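Local coordinates for Slr0280 protein (Synechocystis sp., PDB 5H3K) that is of unknown function but carries a phosphodiester glycosidase domain of the NAGPA family, and so possibly cleaves a sugar-linked phosphodiester, at residues V156-Q161 / I225-E230; V286-G291 / F561-Q566; S394-T399 / A472-V477; P421-I424 / N429-V432. One frame throughout, in Å; residues are numbered along the deposited sequence.

How the interactions relate
The four contacts are strung along an elongated, strand-rich chain. Interaction 1 lies at one end and interactions 3 and 4 on the opposite side of the chain's centre; the centres of interactions 1 and 3 are about 74 Å apart. Interaction 2 lies nearer the middle, its centre about 34 Å from that of interaction 1, and its two segments close a long loop of chain within which interactions 3 and 4 are nested. Those two are neighbours, with centres about 19 Å and nearest atoms about 7 Å apart, and both reach the same mixed sheet. No catalytic residue or ligand is established, so none of the contacts can be tied to an active site.

Interaction 1. Residues V156-Q161 / I225-E230; sequences VRDGRQ and IRYRLE
Tyr227 reaches across from one sheet to meet Asp158 and Val156 of another, in a beta-sandwich arrangement of two four-stranded antiparallel sheets. The strands involved, 153-161 and 226-232, are each outermost in their sheet. The two short segments run almost exactly antiparallel (173°), their axes 10.7 Å apart, a spacing bridged by side chains alone.

The tyrosine can be followed outward. Its CB points toward the facing strand, and CG is tucked between the backbone N and the carbonyl carbon (chi1 70°), from where the ring extends across the gap. The side chain also touches Val167 and Val238 on the strands that neighbour the two partners in their sheets. Farther out, CE2 lies 3.9 Å from Val156 CG1, which approaches the ring obliquely, while CE1 is 3.6 Å from Asp158 OD1. At the tip, Tyr227 OH donates a hydrogen bond of 2.8 Å to Asp158 OD1. That oxygen lies at the ring edge, in the ring plane, and accepts on its anti lone pair, the one turned away from OD2. The carboxylate itself stands nearly perpendicular to the ring, with 83° between the planes.

Beside this polar link lies an apolar pair, Val156 CG2 and Leu229 CD2, 4.2 Å apart.

Interaction 2. Residues V286-G291 / F561-Q566; sequences VNISGG and FAQILQ
Ile288 and Val286 pack on Ile564 and Gln563 in a helix-on-sheet contact, partly buried, in which helix 558-567 rests against an eight-stranded antiparallel sheet. The contact is made at the end of a beta hairpin: strand 279-288 passes through a type I turn, Ile288 to Gly291, into strand 291-300. Ile288 and Gly291 are joined by backbone hydrogen bonds in both directions, and Gly291 adopts a positive phi of 144° that suits glycine. The segment axes of strand and helix come within 8.5 Å.

Ile288 supplies two branches. Its CG2 sits 3.9 Å from Gln563 CB, over the helix backbone where Gln563 joins Ile564. On the other branch, a chi1 of 54° swings CG1 of Ile288 round so that its CD1 comes within 4.1 Å of Ile564 CG1; these two isoleucine side chains approach at a slant. Val286, two residues earlier and likewise pointing toward the helix, brings CG1 to 4.2 Å from Ile564 CG2. Phe293 and Val295 of strand 291-300 both touch Ile564 and extend the apolar surface.

The side of the contact next to the turn is polar and hydrated. Gln563, its chain stretched out, crosses Ile288 at about a right angle and presents OE1 to two waters that lead to turn amides. Water 1 accepts from Ser289 N and gives OE1 only a weak bond. Water 2 makes the firmer bridge, accepting from Gly290 N at 2.8 Å and donating to Gln563 OE1 at 2.7 Å.

Interaction 3. Residues S394-T399 / A472-V477; sequences SGQRLT and AGVLAV
A water molecule joins Gln396 to Val474: water 3 donates a hydrogen bond of 2.8 Å to Val474 O and a second, weak one to Gln396 OE1. The amide that holds one end of this bridge also leans on the valine itself. Gln396 NE2 is 3.3 Å from Val474 CG2. The distance from Gln396 NE2 to Val474 CG1 is 3.7 Å, so the amide nitrogen lies against both methyls, tightly against CG2. The bend at chi2 (143°) in the glutamine chain brings its head group round to this position, and the two side chains meet at an oblique angle.

The contact lies beside a mixed sheet. Residues 394-399 run from the turn of an antiparallel hairpin, strands 379-392 and 397-403, into its second strand, while residues 472-477 are loop between strands 460-466 and 481-488 and pack against the hairpin end.

Away from the polar bridge the packing is apolar and better buried. Leu398 points toward the loop, and its CD1 lies 4.2 Å from Val474 CG1. The same methyl meets Leu475 tip to tip, Leu398 CD1 to Leu475 CD1 being 4.1 Å. Ile470 of the loop touches both leucines; Pro471 adds to the cover of Leu398, and Thr392 of the first hairpin strand packs on Leu475.

Interaction 4. Residues P421-I424 / N429-V432; sequences PSYI and NEQV
Tyr423 and Glu430 stand on backbones too far apart to pair: the nearest CA atoms of the two segments, those of Tyr423 and Val432, are 10.0 Å from each other. Residues 422-423 form a short strand in which the Tyr423 backbone is hydrogen-bonded to Met454, on strand 454-455, while 430-432 begin strand 430-436, which lies between strands 439-446 and 460-466 of a mixed sheet. Only a few loop residues separate the segments in sequence, so the contact closes a small loop of chain, and it is buried.

The bridge is made by two long side chains. Tyr423 has its CG trans to the backbone N (chi1 171°), which aims the ring across the gap, and Glu430 comes from the other side with its chain extended beyond CG. Tyr423 OH donates to Glu430 OE2 over 2.6 Å. The acceptor uses its syn lone pair, on the side of OE1, and sits at the edge of the ring, in its plane. Ring and carboxylate are nearly coplanar, 7° apart, an arrangement that also brings Glu430 OE2 to 3.4 Å from Tyr423 CE2. The phenol ring is stacked with Tyr415, and Leu462 and Ile464 touch it from strand 460-466.

Both polar ends have further partners. Arg466 makes a salt bridge to Glu430 OE1 through NE and a hydrogen bond to Tyr423 OH through NH2; Ser427 OG bonds OE1, and Leu426 N bonds the phenol oxygen. Arg466 thus spans both groups, and its charge probably offsets the cost of burying the carboxylate, while the two bonds received by the hydroxyl would polarise it as a donor to Glu430.

Interaction 1. Residues V156-Q161 / I225-E230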
loop_
_atom_site.group_PDB
_atom_site.type_symbol
_atom_site.label_atom_id
_atom_site.label_comp_id
_atom_site.label_asym_id
_atom_site.label_seq_id
_atom_site.Cartn_x
_atom_site.Cartn_y
_atom_site.Cartn_z
ATOM N N VAL A 156 21.459 -30.213 8.239
ATOM C CA VAL A 156 20.504 -29.337 8.898
ATOM C C VAL A 156 20.685 -29.521 10.401
ATOM O O VAL A 156 20.597 -30.641 10.902
ATOM C CB VAL A 156 19.050 -29.658 8.495
ATOM C CG1 VAL A 156 18.089 -28.709 9.190
ATOM C CG2 VAL A 156 18.876 -29.566 6.995
ATOM N N ARG A 157 21.000 -28.436 11.107
ATOM C CA ARG A 157 21.213 -28.481 12.558
ATOM C C ARG A 157 20.336 -27.435 13.222
ATOM O O ARG A 157 20.044 -26.409 12.609
ATOM C CB ARG A 157 22.686 -28.197 12.891
ATOM C CG ARG A 157 23.681 -29.187 12.273
ATOM C CD ARG A 157 23.585 -30.561 12.934
ATOM N NE ARG A 157 24.439 -31.555 12.281
ATOM C CZ ARG A 157 23.997 -32.487 11.440
ATOM N NH1 ARG A 157 22.702 -32.571 11.148
ATOM N NH2 ARG A 157 24.850 -33.348 10.896
ATOM N N ASP A 158 19.909 -27.674 14.461
ATOM C CA ASP A 158 19.148 -26.655 15.193
ATOM C C ASP A 158 19.597 -26.544 16.645
ATOM O O ASP A 158 20.245 -27.447 17.155
ATOM C CB ASP A 158 17.631 -26.902 15.102
ATOM C CG ASP A 158 17.175 -28.145 15.865
ATOM O OD1 ASP A 158 16.792 -29.140 15.209
ATOM O OD2 ASP A 158 17.169 -28.122 17.117
ATOM N N GLY A 159 19.265 -25.435 17.300
ATOM C CA GLY A 159 19.636 -25.229 18.696
ATOM C C GLY A 159 18.913 -24.063 19.350
ATOM O O GLY A 159 18.487 -23.127 18.665
ATOM N N ARG A 160 18.765 -24.112 20.672
ATOM C CA ARG A 160 18.141 -23.010 21.408
ATOM C C ARG A 160 19.088 -21.817 21.514
ATOM O O ARG A 160 20.308 -21.982 21.522
ATOM C CB ARG A 160 17.693 -23.468 22.799
ATOM C CG ARG A 160 16.480 -24.394 22.782
ATOM C CD ARG A 160 15.975 -24.728 24.190
ATOM N NE ARG A 160 16.671 -25.868 24.795
ATOM C CZ ARG A 160 16.236 -26.533 25.863
ATOM N NH1 ARG A 160 15.097 -26.182 26.449
ATOM N NH2 ARG A 160 16.930 -27.558 26.343
ATOM N N GLN A 161 18.524 -20.615 21.566
ATOM C CA GLN A 161 19.307 -19.399 21.774
ATOM C C GLN A 161 18.581 -18.576 22.819
ATOM O O GLN A 161 17.500 -18.963 23.256
ATOM C CB GLN A 161 19.439 -18.589 20.483
ATOM C CG GLN A 161 19.973 -19.372 19.281
ATOM C CD GLN A 161 21.456 -19.699 19.381
ATOM O OE1 GLN A 161 22.292 -18.808 19.520
ATOM N NE2 GLN A 161 21.784 -20.983 19.307
ATOM N N ILE A 225 9.646 -24.522 18.550
ATOM C CA ILE A 225 9.287 -24.505 17.135
ATOM C C ILE A 225 9.217 -25.934 16.631
ATOM O O ILE A 225 9.789 -26.852 17.234
ATOM C CB ILE A 225 10.308 -23.747 16.243
ATOM C CG1 ILE A 225 11.659 -24.465 16.225
ATOM C CG2 ILE A 225 10.461 -22.312 16.688
ATOM C CD1 ILE A 225 12.561 -24.059 15.068
ATOM N N ARG A 226 8.513 -26.123 15.522
ATOM C CA ARG A 226 8.584 -27.376 14.791
ATOM C C ARG A 226 8.863 -27.013 13.357
ATOM O O ARG A 226 8.365 -26.006 12.865
ATOM C CB ARG A 226 7.272 -28.158 14.901
ATOM C CG ARG A 226 6.928 -28.545 16.319
ATOM C CD ARG A 226 5.510 -29.086 16.429
ATOM N NE ARG A 226 5.050 -29.118 17.818
ATOM C CZ ARG A 226 4.028 -28.407 18.291
ATOM N NH1 ARG A 226 3.698 -28.496 19.577
ATOM N NH2 ARG A 226 3.328 -27.617 17.479
ATOM N N TYR A 227 9.687 -27.806 12.687
ATOM C CA TYR A 227 9.955 -27.558 11.285
ATOM C C TYR A 227 10.135 -28.862 10.528
ATOM O O TYR A 227 10.443 -29.898 11.121
ATOM C CB TYR A 227 11.169 -26.649 11.117
ATOM C CG TYR A 227 12.492 -27.295 11.491
ATOM C CD1 TYR A 227 12.926 -27.317 12.813
ATOM C CD2 TYR A 227 13.305 -27.866 10.523
ATOM C CE1 TYR A 227 14.139 -27.894 13.159
ATOM C CE2 TYR A 227 14.524 -28.446 10.860
ATOM C CZ TYR A 227 14.928 -28.455 12.183
ATOM O OH TYR A 227 16.135 -29.025 12.527
ATOM N N ARG A 228 9.947 -28.804 9.218
ATOM C CA ARG A 228 9.937 -30.004 8.398
ATOM C C ARG A 228 10.411 -29.647 7.013
ATOM O O ARG A 228 9.999 -28.624 6.445
ATOM C CB ARG A 228 8.515 -30.561 8.314
ATOM C CG ARG A 228 8.407 -31.965 7.749
ATOM C CD ARG A 228 7.011 -32.489 8.032
ATOM N NE ARG A 228 6.866 -33.919 7.773
ATOM C CZ ARG A 228 6.965 -34.852 8.713
ATOM N NH1 ARG A 228 7.215 -34.498 9.973
ATOM N NH2 ARG A 228 6.807 -36.132 8.393
ATOM N N LEU A 229 11.271 -30.499 6.468
ATOM C CA LEU A 229 11.841 -30.300 5.148
ATOM C C LEU A 229 10.922 -30.893 4.082
ATOM O O LEU A 229 10.414 -32.002 4.245
ATOM C CB LEU A 229 13.212 -30.983 5.110
ATOM C CG LEU A 229 14.271 -30.613 4.071
ATOM C CD1 LEU A 229 14.177 -29.149 3.719
ATOM C CD2 LEU A 229 15.659 -30.925 4.617
ATOM N N GLU A 230 10.697 -30.149 2.999
ATOM C CA GLU A 230 10.028 -30.695 1.816
ATOM C C GLU A 230 10.969 -30.598 0.625
ATOM O O GLU A 230 11.473 -29.513 0.299
ATOM C CB GLU A 230 8.735 -29.942 1.488
ATOM C CG GLU A 230 8.056 -30.440 0.200
ATOM C CD GLU A 230 7.025 -29.467 -0.367
ATOM O OE1 GLU A 230 6.903 -28.336 0.158
ATOM O OE2 GLU A 230 6.337 -29.819 -1.356
#

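Interaction 2. Residues V286-G291 / F561-Q566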
loop_
_atom_site.group_PDB
_atom_site.type_symbol
_atom_site.label_atom_id
_atom_site.label_comp_id
_atom_site.label_asym_id
_atom_site.label_seq_id
_atom_site.Cartn_x
_atom_site.Cartn_y
_atom_site.Cartn_z
ATOM N N VAL A 286 9.690 1.038 17.768
ATOM C CA VAL A 286 9.230 2.220 18.485
ATOM C C VAL A 286 8.708 1.815 19.863
ATOM O O VAL A 286 7.827 0.954 19.981
ATOM C CB VAL A 286 8.154 2.987 17.698
ATOM C CG1 VAL A 286 7.674 4.191 18.496
ATOM C CG2 VAL A 286 8.699 3.433 16.337
ATOM N N ASN A 287 9.269 2.426 20.904
ATOM C CA ASN A 287 8.874 2.119 22.272
ATOM C C ASN A 287 7.885 3.127 22.812
ATOM O O ASN A 287 8.146 4.331 22.784
ATOM C CB ASN A 287 10.102 2.092 23.185
ATOM C CG ASN A 287 11.116 1.054 22.762
ATOM O OD1 ASN A 287 10.790 -0.122 22.620
ATOM N ND2 ASN A 287 12.357 1.489 22.545
ATOM N N ILE A 288 6.739 2.637 23.269
ATOM C CA ILE A 288 5.806 3.463 24.021
ATOM C C ILE A 288 5.516 2.759 25.335
ATOM O O ILE A 288 6.084 1.708 25.617
ATOM C CB ILE A 288 4.491 3.716 23.249
ATOM C CG1 ILE A 288 3.863 2.390 22.824
ATOM C CG2 ILE A 288 4.745 4.594 22.033
ATOM C CD1 ILE A 288 2.490 2.555 22.206
ATOM N N SER A 289 4.630 3.336 26.138
ATOM C CA SER A 289 4.259 2.725 27.407
ATOM C C SER A 289 3.731 1.301 27.204
ATOM O O SER A 289 4.111 0.379 27.932
ATOM C CB SER A 289 3.212 3.590 28.115
ATOM O OG SER A 289 2.859 3.015 29.355
ATOM N N GLY A 290 2.885 1.122 26.192
ATOM C CA GLY A 290 2.261 -0.169 25.918
ATOM C C GLY A 290 3.141 -1.305 25.397
ATOM O O GLY A 290 2.708 -2.468 25.374
ATOM N N GLY A 291 4.364 -0.987 24.979
ATOM C CA GLY A 291 5.271 -1.995 24.460
ATOM C C GLY A 291 6.161 -1.518 23.328
ATOM O O GLY A 291 6.206 -0.329 23.015
ATOM N N PHE A 561 -1.334 3.916 18.687
ATOM C CA PHE A 561 -0.840 4.274 17.365
ATOM C C PHE A 561 -0.536 5.775 17.299
ATOM O O PHE A 561 0.476 6.172 16.733
ATOM C CB PHE A 561 -1.839 3.849 16.275
ATOM C CG PHE A 561 -1.281 3.919 14.869
ATOM C CD1 PHE A 561 0.001 3.456 14.587
ATOM C CD2 PHE A 561 -2.055 4.429 13.829
ATOM C CE1 PHE A 561 0.527 3.517 13.284
ATOM C CE2 PHE A 561 -1.554 4.482 12.530
ATOM C CZ PHE A 561 -0.259 4.034 12.252
ATOM N N ALA A 562 -1.394 6.602 17.902
ATOM C CA ALA A 562 -1.124 8.042 18.000
ATOM C C ALA A 562 0.190 8.322 18.730
ATOM O O ALA A 562 0.968 9.190 18.323
ATOM C CB ALA A 562 -2.275 8.755 18.675
ATOM N N GLN A 563 0.447 7.578 19.799
ATOM C CA GLN A 563 1.701 7.721 20.523
ATOM C C GLN A 563 2.880 7.280 19.672
ATOM O O GLN A 563 3.938 7.917 19.685
ATOM C CB GLN A 563 1.641 6.946 21.844
ATOM C CG GLN A 563 0.581 7.480 22.810
ATOM C CD GLN A 563 0.485 6.681 24.101
ATOM O OE1 GLN A 563 0.903 5.522 24.167
ATOM N NE2 GLN A 563 -0.070 7.298 25.138
ATOM N N ILE A 564 2.706 6.191 18.926
ATOM C CA ILE A 564 3.748 5.737 18.007
ATOM C C ILE A 564 4.111 6.832 17.000
ATOM O O ILE A 564 5.292 7.111 16.772
ATOM C CB ILE A 564 3.325 4.431 17.266
ATOM C CG1 ILE A 564 3.390 3.234 18.232
ATOM C CG2 ILE A 564 4.212 4.189 16.047
ATOM C CD1 ILE A 564 2.663 1.976 17.742
ATOM N N LEU A 565 3.096 7.460 16.419
ATOM C CA LEU A 565 3.299 8.488 15.397
ATOM C C LEU A 565 3.938 9.740 15.989
ATOM O O LEU A 565 4.781 10.366 15.356
ATOM C CB LEU A 565 1.965 8.844 14.719
ATOM C CG LEU A 565 1.377 7.699 13.876
ATOM C CD1 LEU A 565 -0.095 7.936 13.607
ATOM C CD2 LEU A 565 2.149 7.501 12.575
ATOM N N GLN A 566 3.535 10.100 17.203
ATOM C CA GLN A 566 4.181 11.205 17.906
ATOM C C GLN A 566 5.671 10.915 18.103
ATOM O O GLN A 566 6.513 11.783 17.870
ATOM C CB GLN A 566 3.484 11.449 19.246
ATOM C CG GLN A 566 4.033 12.615 20.033
ATOM C CD GLN A 566 3.247 12.859 21.307
ATOM O OE1 GLN A 566 2.967 11.928 22.069
ATOM N NE2 GLN A 566 2.871 14.110 21.536
HETATM O O HOH W 1 3.845 6.117 25.790
HETATM O O HOH W 2 1.230 3.192 25.396
#

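Interaction 3. Residues S394-T399 / A472-V477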
loop_
_atom_site.group_PDB
_atom_site.type_symbol
_atom_site.label_atom_id
_atom_site.label_comp_id
_atom_site.label_asym_id
_atom_site.label_seq_id
_atom_site.Cartn_x
_atom_site.Cartn_y
_atom_site.Cartn_z
ATOM N N SER A 394 -35.089 27.595 -12.195
ATOM C CA SER A 394 -35.989 28.566 -11.573
ATOM C C SER A 394 -35.296 29.253 -10.399
ATOM O O SER A 394 -35.731 30.307 -9.934
ATOM C CB SER A 394 -37.284 27.904 -11.102
ATOM O OG SER A 394 -37.050 27.043 -10.004
ATOM N N GLY A 395 -34.213 28.651 -9.917
ATOM C CA GLY A 395 -33.484 29.223 -8.799
ATOM C C GLY A 395 -33.608 28.419 -7.518
ATOM O O GLY A 395 -32.907 28.705 -6.543
ATOM N N GLN A 396 -34.499 27.426 -7.512
ATOM C CA GLN A 396 -34.636 26.515 -6.371
ATOM C C GLN A 396 -33.308 25.825 -6.063
ATOM O O GLN A 396 -32.508 25.569 -6.967
ATOM C CB GLN A 396 -35.683 25.434 -6.648
ATOM C CG GLN A 396 -37.130 25.820 -6.377
ATOM C CD GLN A 396 -38.080 25.220 -7.401
ATOM O OE1 GLN A 396 -38.252 25.767 -8.493
ATOM N NE2 GLN A 396 -38.683 24.087 -7.069
ATOM N N ARG A 397 -33.083 25.515 -4.790
ATOM C CA ARG A 397 -31.843 24.863 -4.378
ATOM C C ARG A 397 -32.103 23.516 -3.716
ATOM O O ARG A 397 -33.038 23.371 -2.935
ATOM C CB ARG A 397 -31.073 25.764 -3.410
ATOM C CG ARG A 397 -30.562 27.044 -4.025
ATOM C CD ARG A 397 -29.848 27.880 -3.000
ATOM N NE ARG A 397 -28.623 28.433 -3.568
ATOM C CZ ARG A 397 -27.436 28.415 -2.970
ATOM N NH1 ARG A 397 -27.298 27.881 -1.762
ATOM N NH2 ARG A 397 -26.380 28.935 -3.586
ATOM N N LEU A 398 -31.263 22.531 -4.030
ATOM C CA LEU A 398 -31.253 21.279 -3.292
ATOM C C LEU A 398 -29.828 21.064 -2.792
ATOM O O LEU A 398 -28.865 21.463 -3.458
ATOM C CB LEU A 398 -31.651 20.102 -4.190
ATOM C CG LEU A 398 -33.078 20.037 -4.739
ATOM C CD1 LEU A 398 -33.214 18.911 -5.770
ATOM C CD2 LEU A 398 -34.068 19.851 -3.601
ATOM N N THR A 399 -29.685 20.441 -1.629
ATOM C CA THR A 399 -28.350 20.131 -1.123
ATOM C C THR A 399 -28.140 18.631 -1.202
ATOM O O THR A 399 -28.935 17.857 -0.668
ATOM C CB THR A 399 -28.140 20.584 0.326
ATOM O OG1 THR A 399 -28.813 19.678 1.206
ATOM C CG2 THR A 399 -28.670 21.993 0.533
ATOM N N ALA A 472 -41.858 17.336 -4.811
ATOM C CA ALA A 472 -42.387 17.058 -6.142
ATOM C C ALA A 472 -42.295 18.269 -7.065
ATOM O O ALA A 472 -42.458 19.419 -6.636
ATOM C CB ALA A 472 -43.825 16.555 -6.059
ATOM N N GLY A 473 -41.997 17.997 -8.331
ATOM C CA GLY A 473 -42.007 19.020 -9.359
ATOM C C GLY A 473 -40.747 19.859 -9.461
ATOM O O GLY A 473 -40.589 20.610 -10.422
ATOM N N VAL A 474 -39.854 19.736 -8.482
ATOM C CA VAL A 474 -38.617 20.516 -8.465
ATOM C C VAL A 474 -37.683 20.123 -9.616
ATOM O O VAL A 474 -37.042 20.982 -10.230
ATOM C CB VAL A 474 -37.896 20.367 -7.102
ATOM C CG1 VAL A 474 -36.538 21.046 -7.120
ATOM C CG2 VAL A 474 -38.756 20.952 -5.990
ATOM N N LEU A 475 -37.617 18.827 -9.903
ATOM C CA LEU A 475 -36.758 18.314 -10.977
ATOM C C LEU A 475 -37.549 17.768 -12.162
ATOM O O LEU A 475 -37.355 16.616 -12.571
ATOM C CB LEU A 475 -35.832 17.219 -10.446
ATOM C CG LEU A 475 -34.832 17.655 -9.375
ATOM C CD1 LEU A 475 -33.913 16.490 -8.995
ATOM C CD2 LEU A 475 -34.031 18.848 -9.845
ATOM N N ALA A 476 -38.429 18.591 -12.724
ATOM C CA ALA A 476 -39.183 18.196 -13.914
ATOM C C ALA A 476 -38.255 17.916 -15.101
ATOM O O ALA A 476 -37.205 18.552 -15.238
ATOM C CB ALA A 476 -40.194 19.273 -14.276
ATOM N N VAL A 477 -38.644 16.976 -15.960
ATOM C CA VAL A 477 -37.919 16.730 -17.213
ATOM C C VAL A 477 -37.766 18.045 -17.992
ATOM O O VAL A 477 -38.749 18.775 -18.210
ATOM C CB VAL A 477 -38.635 15.651 -18.077
ATOM C CG1 VAL A 477 -37.974 15.501 -19.449
ATOM C CG2 VAL A 477 -38.660 14.309 -17.341
HETATM O O HOH W 3 -37.122 23.749 -9.988
#

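Interaction 4. Residues P421-I424 / N429-V432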
loop_
_atom_site.group_PDB
_atom_site.type_symbol
_atom_site.label_atom_id
_atom_site.label_comp_id
_atom_site.label_asym_id
_atom_site.label_seq_id
_atom_site.Cartn_x
_atom_site.Cartn_y
_atom_site.Cartn_z
ATOM N N PRO A 421 -19.621 3.337 -15.302
ATOM C CA PRO A 421 -20.625 3.422 -16.369
ATOM C C PRO A 421 -22.055 3.232 -15.869
ATOM O O PRO A 421 -22.981 3.675 -16.549
ATOM C CB PRO A 421 -20.239 2.259 -17.298
ATOM C CG PRO A 421 -18.771 2.058 -17.057
ATOM C CD PRO A 421 -18.622 2.287 -15.569
ATOM N N SER A 422 -22.244 2.606 -14.712
ATOM C CA SER A 422 -23.605 2.352 -14.234
ATOM C C SER A 422 -23.786 2.506 -12.728
ATOM O O SER A 422 -22.815 2.553 -11.971
ATOM C CB SER A 422 -24.081 0.960 -14.679
ATOM O OG SER A 422 -23.634 -0.042 -13.784
ATOM N N TYR A 423 -25.042 2.595 -12.306
ATOM C CA TYR A 423 -25.386 2.608 -10.894
ATOM C C TYR A 423 -26.405 1.514 -10.584
ATOM O O TYR A 423 -27.373 1.329 -11.322
ATOM C CB TYR A 423 -25.934 3.980 -10.482
ATOM C CG TYR A 423 -26.515 3.983 -9.088
ATOM C CD1 TYR A 423 -25.691 3.945 -7.969
ATOM C CD2 TYR A 423 -27.890 4.020 -8.884
ATOM C CE1 TYR A 423 -26.220 3.934 -6.686
ATOM C CE2 TYR A 423 -28.427 4.016 -7.606
ATOM C CZ TYR A 423 -27.591 3.977 -6.508
ATOM O OH TYR A 423 -28.127 3.966 -5.235
ATOM N N ILE A 424 -26.168 0.772 -9.506
ATOM C CA ILE A 424 -27.119 -0.221 -9.018
ATOM C C ILE A 424 -27.604 0.251 -7.660
ATOM O O ILE A 424 -26.779 0.583 -6.803
ATOM C CB ILE A 424 -26.441 -1.600 -8.851
ATOM C CG1 ILE A 424 -25.912 -2.102 -10.190
ATOM C CG2 ILE A 424 -27.404 -2.600 -8.233
ATOM C CD1 ILE A 424 -25.072 -3.362 -10.084
ATOM N N ASN A 429 -36.496 1.548 -2.585
ATOM C CA ASN A 429 -37.362 2.705 -2.770
ATOM C C ASN A 429 -36.599 4.001 -3.047
ATOM O O ASN A 429 -36.897 5.047 -2.472
ATOM C CB ASN A 429 -38.305 2.861 -1.569
ATOM C CG ASN A 429 -39.108 1.598 -1.293
ATOM O OD1 ASN A 429 -39.568 0.931 -2.219
ATOM N ND2 ASN A 429 -39.258 1.255 -0.018
ATOM N N GLU A 430 -35.602 3.915 -3.920
ATOM C CA GLU A 430 -34.871 5.108 -4.349
ATOM C C GLU A 430 -35.593 5.751 -5.526
ATOM O O GLU A 430 -36.307 5.067 -6.267
ATOM C CB GLU A 430 -33.433 4.745 -4.752
ATOM C CG GLU A 430 -32.620 4.177 -3.606
ATOM C CD GLU A 430 -31.150 4.004 -3.937
ATOM O OE1 GLU A 430 -30.367 3.812 -2.982
ATOM O OE2 GLU A 430 -30.772 4.059 -5.131
ATOM N N GLN A 431 -35.418 7.061 -5.688
ATOM C CA GLN A 431 -35.840 7.745 -6.908
ATOM C C GLN A 431 -34.589 8.209 -7.643
ATOM O O GLN A 431 -33.675 8.755 -7.016
ATOM C CB GLN A 431 -36.705 8.960 -6.573
ATOM C CG GLN A 431 -38.167 8.636 -6.304
ATOM C CD GLN A 431 -38.896 8.145 -7.547
ATOM O OE1 GLN A 431 -38.926 8.821 -8.578
ATOM N NE2 GLN A 431 -39.482 6.963 -7.454
ATOM N N VAL A 432 -34.537 8.001 -8.955
ATOM C CA VAL A 432 -33.400 8.496 -9.730
ATOM C C VAL A 432 -33.824 9.560 -10.734
ATOM O O VAL A 432 -34.862 9.427 -11.397
ATOM C CB VAL A 432 -32.615 7.355 -10.440
ATOM C CG1 VAL A 432 -33.514 6.566 -11.379
ATOM C CG2 VAL A 432 -31.389 7.919 -11.205
#